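Long-range contacts in leucine aminopeptidase 2 (Saccharomyces cerevisiae, PDB 2XQ0), which cleaves di- and tripeptides from the amino end as a zinc-dependent M1-family aminopeptidase and also has low epoxide hydrolase activity: residues 45-56 against 109-120; 79-89 against 100-108. All blocks are in the same frame, centred on the assembly; numbering follows the deposited sequence.

Contact 1. Residues 45-56 against 109-120; sequences AISGSVTFQLKK and NDNFTLNIQFRT
Leu54 CB sits over one face of the Phe112 ring, offset toward the rim and 4.1 Å from the ring centroid, a CH-pi contact, while Leu54 CD1 touches Phe112 CZ. The Lys56 side chain runs roughly perpendicular to that of Phe112, its CG 3.6 Å from Phe112 CE2. The Phe118 ring takes Val50 N and Ile116 O at its edge, in plane, and meets Val50 CG1 at CE1. Phe52 receives Val50 CG2 on one face and Ile116 CD1 at its edge; Leu114 lies alongside, pointing the same way. Val50, Phe52, Leu54, Phe112, Leu114, Ile116 and Phe118 share one apolar face of two neighbouring antiparallel strands in the large mixed sheet of the M1 N-terminal domain, Leu67 and Leu69 of strand 66-69 adding to the packing. Paired backbone bonds run from Gly48-Phe118 to Leu54-Phe112, and at one end Ile46 N donates to Thr120 OG1. The other face is polar. With CG anti to the backbone N (chi1 -177°), Asn115 directs ND2 across the strands to Thr51 OG1 at 2.7 Å, a bond 3° out of the amide plane, and weakly to Ser49 OG at 3.3 Å. A leucine here would probably leave the hydroxyls of Thr51 and Ser49 without this amide donor and break the polar link across the strands. On the same face Thr51 CG2 and Thr113 CG2 are pressed to 3.4 Å. Gln53, bent at chi2 (-66°), brings OE1 within 2.7 Å of Thr113 OG1, which donates to it from outside the carbonyl plane. Farther along, a water takes a hydrogen bond from Lys55 NZ and gives one, 3.0 Å from its oxygen, to Asn111 OD1.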
# COMPACT_ATOMS: atom_id res chain seq x y z
N ALA A 45 -21.01 -13.90 -2.89
CA ALA A 45 -20.98 -13.78 -1.45
C ALA A 45 -20.04 -14.80 -0.82
O ALA A 45 -19.83 -15.90 -1.35
CB ALA A 45 -22.39 -13.96 -0.87
N ILE A 46 -19.46 -14.42 0.30
CA ILE A 46 -18.76 -15.36 1.16
C ILE A 46 -19.60 -15.52 2.42
O ILE A 46 -20.08 -14.54 3.00
CB ILE A 46 -17.34 -14.88 1.45
CG1 ILE A 46 -16.50 -14.99 0.16
CG2 ILE A 46 -16.70 -15.73 2.53
CD1 ILE A 46 -15.07 -14.54 0.32
N SER A 47 -19.82 -16.77 2.84
CA SER A 47 -20.72 -17.03 3.95
C SER A 47 -20.04 -18.07 4.82
O SER A 47 -19.09 -18.70 4.40
CB SER A 47 -22.08 -17.57 3.45
OG SER A 47 -21.90 -18.76 2.69
N GLY A 48 -20.54 -18.25 6.03
CA GLY A 48 -20.00 -19.27 6.90
C GLY A 48 -19.99 -18.73 8.29
O GLY A 48 -20.92 -18.03 8.71
N SER A 49 -18.94 -19.03 9.03
CA SER A 49 -18.92 -18.60 10.41
C SER A 49 -17.50 -18.29 10.86
O SER A 49 -16.54 -18.81 10.31
CB SER A 49 -19.54 -19.67 11.29
OG SER A 49 -18.64 -20.74 11.49
N VAL A 50 -17.39 -17.42 11.85
CA VAL A 50 -16.13 -17.12 12.48
C VAL A 50 -16.22 -17.54 13.93
O VAL A 50 -17.24 -17.32 14.60
CB VAL A 50 -15.72 -15.63 12.37
CG1 VAL A 50 -16.82 -14.68 12.88
CG2 VAL A 50 -14.41 -15.37 13.14
N THR A 51 -15.18 -18.20 14.41
CA THR A 51 -15.14 -18.63 15.80
C THR A 51 -13.94 -17.99 16.49
O THR A 51 -12.82 -18.11 16.02
CB THR A 51 -15.03 -20.17 15.92
OG1 THR A 51 -16.06 -20.79 15.15
CG2 THR A 51 -15.15 -20.60 17.37
N PHE A 52 -14.20 -17.29 17.59
CA PHE A 52 -13.15 -16.69 18.41
C PHE A 52 -13.04 -17.44 19.73
O PHE A 52 -14.05 -17.76 20.37
CB PHE A 52 -13.50 -15.25 18.76
CG PHE A 52 -13.66 -14.35 17.56
CD1 PHE A 52 -12.55 -13.83 16.91
CD2 PHE A 52 -14.92 -13.99 17.11
CE1 PHE A 52 -12.70 -12.99 15.84
CE2 PHE A 52 -15.07 -13.16 16.03
CZ PHE A 52 -13.96 -12.66 15.39
N GLN A 53 -11.81 -17.70 20.15
CA GLN A 53 -11.55 -18.10 21.52
C GLN A 53 -11.19 -16.80 22.22
O GLN A 53 -10.23 -16.13 21.84
CB GLN A 53 -10.39 -19.09 21.61
CG GLN A 53 -10.49 -20.29 20.70
CD GLN A 53 -11.64 -21.19 21.07
OE1 GLN A 53 -12.03 -21.26 22.23
NE2 GLN A 53 -12.19 -21.88 20.07
N LEU A 54 -11.98 -16.43 23.22
CA LEU A 54 -11.80 -15.14 23.89
C LEU A 54 -11.56 -15.28 25.38
O LEU A 54 -11.89 -16.31 25.99
CB LEU A 54 -13.02 -14.25 23.67
CG LEU A 54 -13.43 -13.91 22.24
CD1 LEU A 54 -14.65 -12.98 22.26
CD2 LEU A 54 -12.27 -13.27 21.49
N LYS A 55 -10.98 -14.24 25.98
CA LYS A 55 -10.84 -14.16 27.42
C LYS A 55 -11.26 -12.79 27.93
O LYS A 55 -10.74 -11.77 27.49
CB LYS A 55 -9.41 -14.48 27.86
CG LYS A 55 -9.18 -14.46 29.37
CD LYS A 55 -7.83 -15.07 29.74
CE LYS A 55 -6.67 -14.36 29.05
NZ LYS A 55 -5.35 -15.03 29.27
N LYS A 56 -12.23 -12.78 28.84
CA LYS A 56 -12.66 -11.55 29.49
C LYS A 56 -11.50 -10.98 30.30
O LYS A 56 -10.85 -11.71 31.06
CB LYS A 56 -13.84 -11.81 30.44
CG LYS A 56 -15.03 -12.50 29.81
CD LYS A 56 -16.17 -12.65 30.81
CE LYS A 56 -17.27 -13.58 30.30
NZ LYS A 56 -18.47 -13.53 31.17
N ASN A 109 -17.64 -18.69 32.28
CA ASN A 109 -16.23 -18.47 32.59
C ASN A 109 -15.59 -17.31 31.87
O ASN A 109 -16.13 -16.79 30.89
CB ASN A 109 -15.44 -19.74 32.33
CG ASN A 109 -15.96 -20.92 33.11
OD1 ASN A 109 -15.39 -21.31 34.13
ND2 ASN A 109 -17.07 -21.49 32.65
N ASP A 110 -14.42 -16.90 32.36
CA ASP A 110 -13.66 -15.82 31.74
C ASP A 110 -13.22 -16.21 30.33
O ASP A 110 -13.25 -15.38 29.42
CB ASP A 110 -12.44 -15.45 32.58
CG ASP A 110 -12.78 -14.55 33.75
OD1 ASP A 110 -13.99 -14.36 34.02
OD2 ASP A 110 -11.85 -14.04 34.39
N ASN A 111 -12.82 -17.47 30.17
CA ASN A 111 -12.49 -18.02 28.86
C ASN A 111 -13.73 -18.62 28.21
O ASN A 111 -14.46 -19.38 28.84
CB ASN A 111 -11.40 -19.10 28.98
CG ASN A 111 -10.03 -18.52 29.22
OD1 ASN A 111 -9.19 -18.49 28.33
ND2 ASN A 111 -9.80 -18.05 30.44
N PHE A 112 -13.97 -18.27 26.95
CA PHE A 112 -15.17 -18.74 26.26
C PHE A 112 -14.99 -18.74 24.75
O PHE A 112 -14.06 -18.13 24.21
CB PHE A 112 -16.40 -17.94 26.70
CG PHE A 112 -16.38 -16.47 26.28
CD1 PHE A 112 -17.06 -16.06 25.14
CD2 PHE A 112 -15.71 -15.52 27.03
CE1 PHE A 112 -17.06 -14.72 24.75
CE2 PHE A 112 -15.70 -14.18 26.65
CZ PHE A 112 -16.38 -13.77 25.51
N THR A 113 -15.88 -19.47 24.07
CA THR A 113 -15.85 -19.55 22.62
C THR A 113 -17.05 -18.81 22.06
O THR A 113 -18.18 -18.97 22.55
CB THR A 113 -15.88 -21.01 22.17
OG1 THR A 113 -14.70 -21.67 22.64
CG2 THR A 113 -15.93 -21.11 20.66
N LEU A 114 -16.79 -18.00 21.03
CA LEU A 114 -17.83 -17.20 20.37
C LEU A 114 -17.92 -17.57 18.90
O LEU A 114 -16.95 -17.44 18.15
CB LEU A 114 -17.50 -15.72 20.51
CG LEU A 114 -18.33 -14.79 19.62
CD1 LEU A 114 -19.80 -14.90 19.95
CD2 LEU A 114 -17.85 -13.36 19.75
N ASN A 115 -19.09 -18.05 18.47
CA ASN A 115 -19.31 -18.37 17.07
C ASN A 115 -20.40 -17.49 16.46
O ASN A 115 -21.50 -17.35 17.00
CB ASN A 115 -19.68 -19.85 16.90
CG ASN A 115 -19.85 -20.25 15.43
OD1 ASN A 115 -20.96 -20.22 14.90
ND2 ASN A 115 -18.76 -20.61 14.79
N ILE A 116 -20.09 -16.89 15.32
CA ILE A 116 -21.06 -16.06 14.61
C ILE A 116 -21.20 -16.54 13.17
O ILE A 116 -20.22 -16.55 12.42
CB ILE A 116 -20.61 -14.61 14.57
CG1 ILE A 116 -20.26 -14.11 15.98
CG2 ILE A 116 -21.66 -13.73 13.89
CD1 ILE A 116 -19.39 -12.89 15.99
N GLN A 117 -22.41 -16.90 12.78
CA GLN A 117 -22.69 -17.24 11.39
C GLN A 117 -23.12 -16.00 10.66
O GLN A 117 -23.92 -15.21 11.17
CB GLN A 117 -23.80 -18.28 11.29
CG GLN A 117 -23.43 -19.64 11.82
CD GLN A 117 -24.64 -20.55 11.90
OE1 GLN A 117 -25.36 -20.72 10.92
NE2 GLN A 117 -24.88 -21.11 13.08
N PHE A 118 -22.61 -15.83 9.45
CA PHE A 118 -22.89 -14.61 8.72
C PHE A 118 -22.69 -14.87 7.24
O PHE A 118 -22.16 -15.91 6.84
CB PHE A 118 -21.93 -13.51 9.17
CG PHE A 118 -20.51 -13.77 8.78
CD1 PHE A 118 -19.70 -14.60 9.53
CD2 PHE A 118 -19.98 -13.20 7.63
CE1 PHE A 118 -18.39 -14.85 9.16
CE2 PHE A 118 -18.70 -13.45 7.25
CZ PHE A 118 -17.90 -14.28 8.01
N ARG A 119 -23.11 -13.90 6.43
CA ARG A 119 -22.72 -13.85 5.03
C ARG A 119 -22.43 -12.40 4.62
O ARG A 119 -22.97 -11.46 5.21
CB ARG A 119 -23.82 -14.45 4.14
CG ARG A 119 -25.16 -13.75 4.25
CD ARG A 119 -26.26 -14.49 3.48
NE ARG A 119 -25.95 -14.52 2.05
CZ ARG A 119 -25.54 -15.60 1.39
NH1 ARG A 119 -25.42 -16.76 2.01
NH2 ARG A 119 -25.28 -15.51 0.09
N THR A 120 -21.56 -12.23 3.63
CA THR A 120 -21.35 -10.92 3.04
C THR A 120 -22.56 -10.49 2.20
O THR A 120 -23.40 -11.31 1.82
CB THR A 120 -20.06 -10.85 2.21
OG1 THR A 120 -20.10 -11.79 1.11
CG2 THR A 120 -18.87 -11.16 3.09
O HOH W 1 -11.32 -20.03 25.17
O HOH W 2 -6.27 -17.69 28.53

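Contact 2. Residues 79-89 against 100-108; sequences VHIDGSKADFQ and RLVINNASC
Residues 79-89 and 100-108 meet partly as a beta hairpin, strand 84-90 with strand 101-104, and partly by apolar packing against the preceding strand 74-81, all in the large mixed sheet of the M1 N-terminal domain and away from the zinc and substrate sites. Antiparallel pairing is short: Gln89 and Val102 form a hydrogen-bonded pair, both bonds 2.8 Å between backbone N and O, Phe88 and Ile103 a non-hydrogen-bonded one, and Asn104 N donates to Asp87 O. A type I' turn from Ile81 to Ser84 links strand 74-81 to the hairpin's first strand, bringing Val79, Ile81 and Ala86 together around Ile103. Ile103 CG2 meets Val79 CG1 and Ile81 CD1, each at 4.0 Å, while its CG1 lies against Phe88 CB. Phe88 CD1 touches Leu101 CD1 at 3.7 Å, and Val79 CG2 covers one face of the ring near the rim. Ile81 divides its branches: CG2, anti to the backbone N, reaches Ser107 CB, whereas CD1 rests on Asn105 CB at 3.6 Å. A water bridges the two segments, accepting from Asp87 N at 3.2 Å and from Asn104 ND2 at 2.7 Å.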
# COMPACT_ATOMS: atom_id res chain seq x y z
N VAL A 79 -25.74 -16.33 16.46
CA VAL A 79 -24.60 -16.24 17.36
C VAL A 79 -24.72 -17.27 18.49
O VAL A 79 -25.78 -17.38 19.13
CB VAL A 79 -24.52 -14.87 18.03
CG1 VAL A 79 -23.30 -14.82 18.94
CG2 VAL A 79 -24.47 -13.75 16.98
N HIS A 80 -23.64 -17.99 18.75
CA HIS A 80 -23.58 -18.96 19.84
C HIS A 80 -22.37 -18.67 20.72
O HIS A 80 -21.29 -18.33 20.22
CB HIS A 80 -23.44 -20.37 19.30
CG HIS A 80 -24.68 -20.91 18.65
ND1 HIS A 80 -24.97 -20.70 17.32
CD2 HIS A 80 -25.67 -21.68 19.14
CE1 HIS A 80 -26.11 -21.30 17.02
NE2 HIS A 80 -26.56 -21.90 18.11
N ILE A 81 -22.55 -18.79 22.03
CA ILE A 81 -21.44 -18.79 22.97
C ILE A 81 -21.43 -20.12 23.73
O ILE A 81 -22.45 -20.53 24.29
CB ILE A 81 -21.54 -17.62 23.95
CG1 ILE A 81 -21.28 -16.30 23.21
CG2 ILE A 81 -20.53 -17.80 25.08
CD1 ILE A 81 -21.67 -15.05 23.99
N ASP A 82 -20.30 -20.81 23.72
CA ASP A 82 -20.20 -22.11 24.36
C ASP A 82 -21.33 -23.06 23.94
O ASP A 82 -21.98 -23.68 24.77
CB ASP A 82 -20.19 -21.94 25.88
CG ASP A 82 -18.93 -21.27 26.37
OD1 ASP A 82 -17.96 -21.20 25.58
OD2 ASP A 82 -18.90 -20.82 27.53
N GLY A 83 -21.56 -23.15 22.63
CA GLY A 83 -22.55 -24.06 22.09
C GLY A 83 -24.00 -23.60 22.23
O GLY A 83 -24.89 -24.20 21.63
N SER A 84 -24.24 -22.54 23.00
CA SER A 84 -25.60 -22.08 23.23
C SER A 84 -25.93 -20.79 22.51
O SER A 84 -25.10 -19.91 22.40
CB SER A 84 -25.88 -21.92 24.73
OG SER A 84 -25.97 -23.18 25.38
N LYS A 85 -27.17 -20.67 22.05
CA LYS A 85 -27.63 -19.48 21.34
C LYS A 85 -27.52 -18.25 22.25
O LYS A 85 -27.92 -18.28 23.41
CB LYS A 85 -29.08 -19.67 20.86
CG LYS A 85 -29.49 -18.78 19.68
CD LYS A 85 -28.88 -19.25 18.35
CE LYS A 85 -29.15 -18.27 17.20
NZ LYS A 85 -28.61 -16.89 17.47
N ALA A 86 -26.97 -17.17 21.71
CA ALA A 86 -26.76 -15.97 22.50
C ALA A 86 -27.54 -14.79 21.92
O ALA A 86 -27.57 -14.60 20.71
CB ALA A 86 -25.28 -15.64 22.59
N ASP A 87 -28.17 -14.02 22.78
CA ASP A 87 -28.91 -12.84 22.33
C ASP A 87 -27.95 -11.85 21.68
O ASP A 87 -26.85 -11.64 22.18
CB ASP A 87 -29.63 -12.19 23.50
CG ASP A 87 -30.86 -12.99 23.95
OD1 ASP A 87 -31.32 -13.86 23.18
OD2 ASP A 87 -31.36 -12.73 25.07
N PHE A 88 -28.38 -11.23 20.57
CA PHE A 88 -27.56 -10.24 19.90
C PHE A 88 -28.43 -9.26 19.15
O PHE A 88 -29.58 -9.56 18.81
CB PHE A 88 -26.55 -10.91 18.94
CG PHE A 88 -27.17 -11.52 17.71
CD1 PHE A 88 -27.23 -10.79 16.52
CD2 PHE A 88 -27.67 -12.81 17.73
CE1 PHE A 88 -27.81 -11.35 15.37
CE2 PHE A 88 -28.25 -13.37 16.59
CZ PHE A 88 -28.32 -12.63 15.42
N GLN A 89 -27.89 -8.07 18.89
CA GLN A 89 -28.59 -7.02 18.15
C GLN A 89 -27.57 -6.20 17.37
O GLN A 89 -26.52 -5.83 17.89
CB GLN A 89 -29.38 -6.13 19.11
CG GLN A 89 -30.03 -4.88 18.46
CD GLN A 89 -31.30 -5.19 17.68
OE1 GLN A 89 -31.46 -4.77 16.53
NE2 GLN A 89 -32.20 -5.93 18.31
N ARG A 100 -22.40 -1.49 14.74
CA ARG A 100 -21.91 -2.25 15.88
C ARG A 100 -22.78 -3.48 16.10
O ARG A 100 -24.00 -3.39 16.08
CB ARG A 100 -21.90 -1.37 17.13
CG ARG A 100 -21.42 -2.10 18.39
CD ARG A 100 -21.56 -1.20 19.64
NE ARG A 100 -20.51 -0.20 19.73
CZ ARG A 100 -20.71 1.11 19.75
NH1 ARG A 100 -21.94 1.59 19.67
NH2 ARG A 100 -19.69 1.95 19.84
N LEU A 101 -22.15 -4.63 16.33
CA LEU A 101 -22.87 -5.85 16.66
C LEU A 101 -22.76 -6.04 18.15
O LEU A 101 -21.66 -6.08 18.69
CB LEU A 101 -22.26 -7.05 15.94
CG LEU A 101 -22.63 -8.44 16.46
CD1 LEU A 101 -24.14 -8.73 16.29
CD2 LEU A 101 -21.79 -9.52 15.76
N VAL A 102 -23.89 -6.18 18.83
CA VAL A 102 -23.90 -6.21 20.28
C VAL A 102 -24.37 -7.59 20.74
O VAL A 102 -25.44 -8.05 20.34
CB VAL A 102 -24.85 -5.16 20.83
CG1 VAL A 102 -25.00 -5.30 22.35
CG2 VAL A 102 -24.35 -3.75 20.43
N ILE A 103 -23.55 -8.24 21.56
CA ILE A 103 -23.82 -9.61 21.95
C ILE A 103 -23.85 -9.71 23.46
O ILE A 103 -22.97 -9.19 24.14
CB ILE A 103 -22.74 -10.58 21.40
CG1 ILE A 103 -22.67 -10.51 19.88
CG2 ILE A 103 -23.05 -12.02 21.85
CD1 ILE A 103 -21.40 -11.15 19.27
N ASN A 104 -24.87 -10.36 24.00
CA ASN A 104 -24.97 -10.57 25.43
C ASN A 104 -24.20 -11.82 25.79
O ASN A 104 -24.55 -12.90 25.33
CB ASN A 104 -26.44 -10.75 25.83
CG ASN A 104 -26.59 -11.33 27.23
OD1 ASN A 104 -25.94 -10.90 28.17
ND2 ASN A 104 -27.48 -12.31 27.36
N ASN A 105 -23.14 -11.69 26.59
CA ASN A 105 -22.40 -12.88 26.99
C ASN A 105 -22.66 -13.32 28.43
O ASN A 105 -22.01 -12.86 29.37
CB ASN A 105 -20.90 -12.79 26.67
CG ASN A 105 -20.23 -11.64 27.38
OD1 ASN A 105 -20.84 -10.60 27.64
ND2 ASN A 105 -18.95 -11.80 27.67
N ALA A 106 -23.64 -14.20 28.59
CA ALA A 106 -23.95 -14.79 29.88
C ALA A 106 -23.07 -16.02 30.13
O ALA A 106 -23.35 -16.83 31.01
CB ALA A 106 -25.42 -15.17 29.95
N SER A 107 -22.00 -16.14 29.34
CA SER A 107 -21.06 -17.24 29.49
C SER A 107 -20.57 -17.33 30.93
O SER A 107 -20.41 -16.31 31.60
CB SER A 107 -19.87 -17.09 28.54
OG SER A 107 -19.08 -15.97 28.88
N CYS A 108 -20.34 -18.55 31.39
CA CYS A 108 -20.02 -18.78 32.79
C CYS A 108 -18.60 -18.36 33.14
O CYS A 108 -18.37 -17.73 34.18
CB CYS A 108 -20.24 -20.26 33.15
SG CYS A 108 -21.98 -20.79 33.04
O HOH W 3 -28.42 -14.38 25.93

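Overall arrangement
From the N terminus, after strand 28-40, the chain forms strand 45-56, whose partner, strand 111-120, arrives more than fifty residues later; contact 1 closes that long loop. Contact 2 falls entirely within it, closing a much shorter loop between 79-89 and 100-108. After strand 101-104 the chain runs through residues 105-110 directly into strand 111-120, from the second contact back to the first. Strands 74-81 and 111-120 are neighbours, joined by probable backbone bonds of His80 with Asn115 and Asp82 with Thr113, and Lys56 packs on Asn105 and Ser107. Contact 1 joins two inner strands, contact 2 the strands toward the 66-69 edge, and the 74-81/111-120 pairing connects them, centres about 10 Å apart.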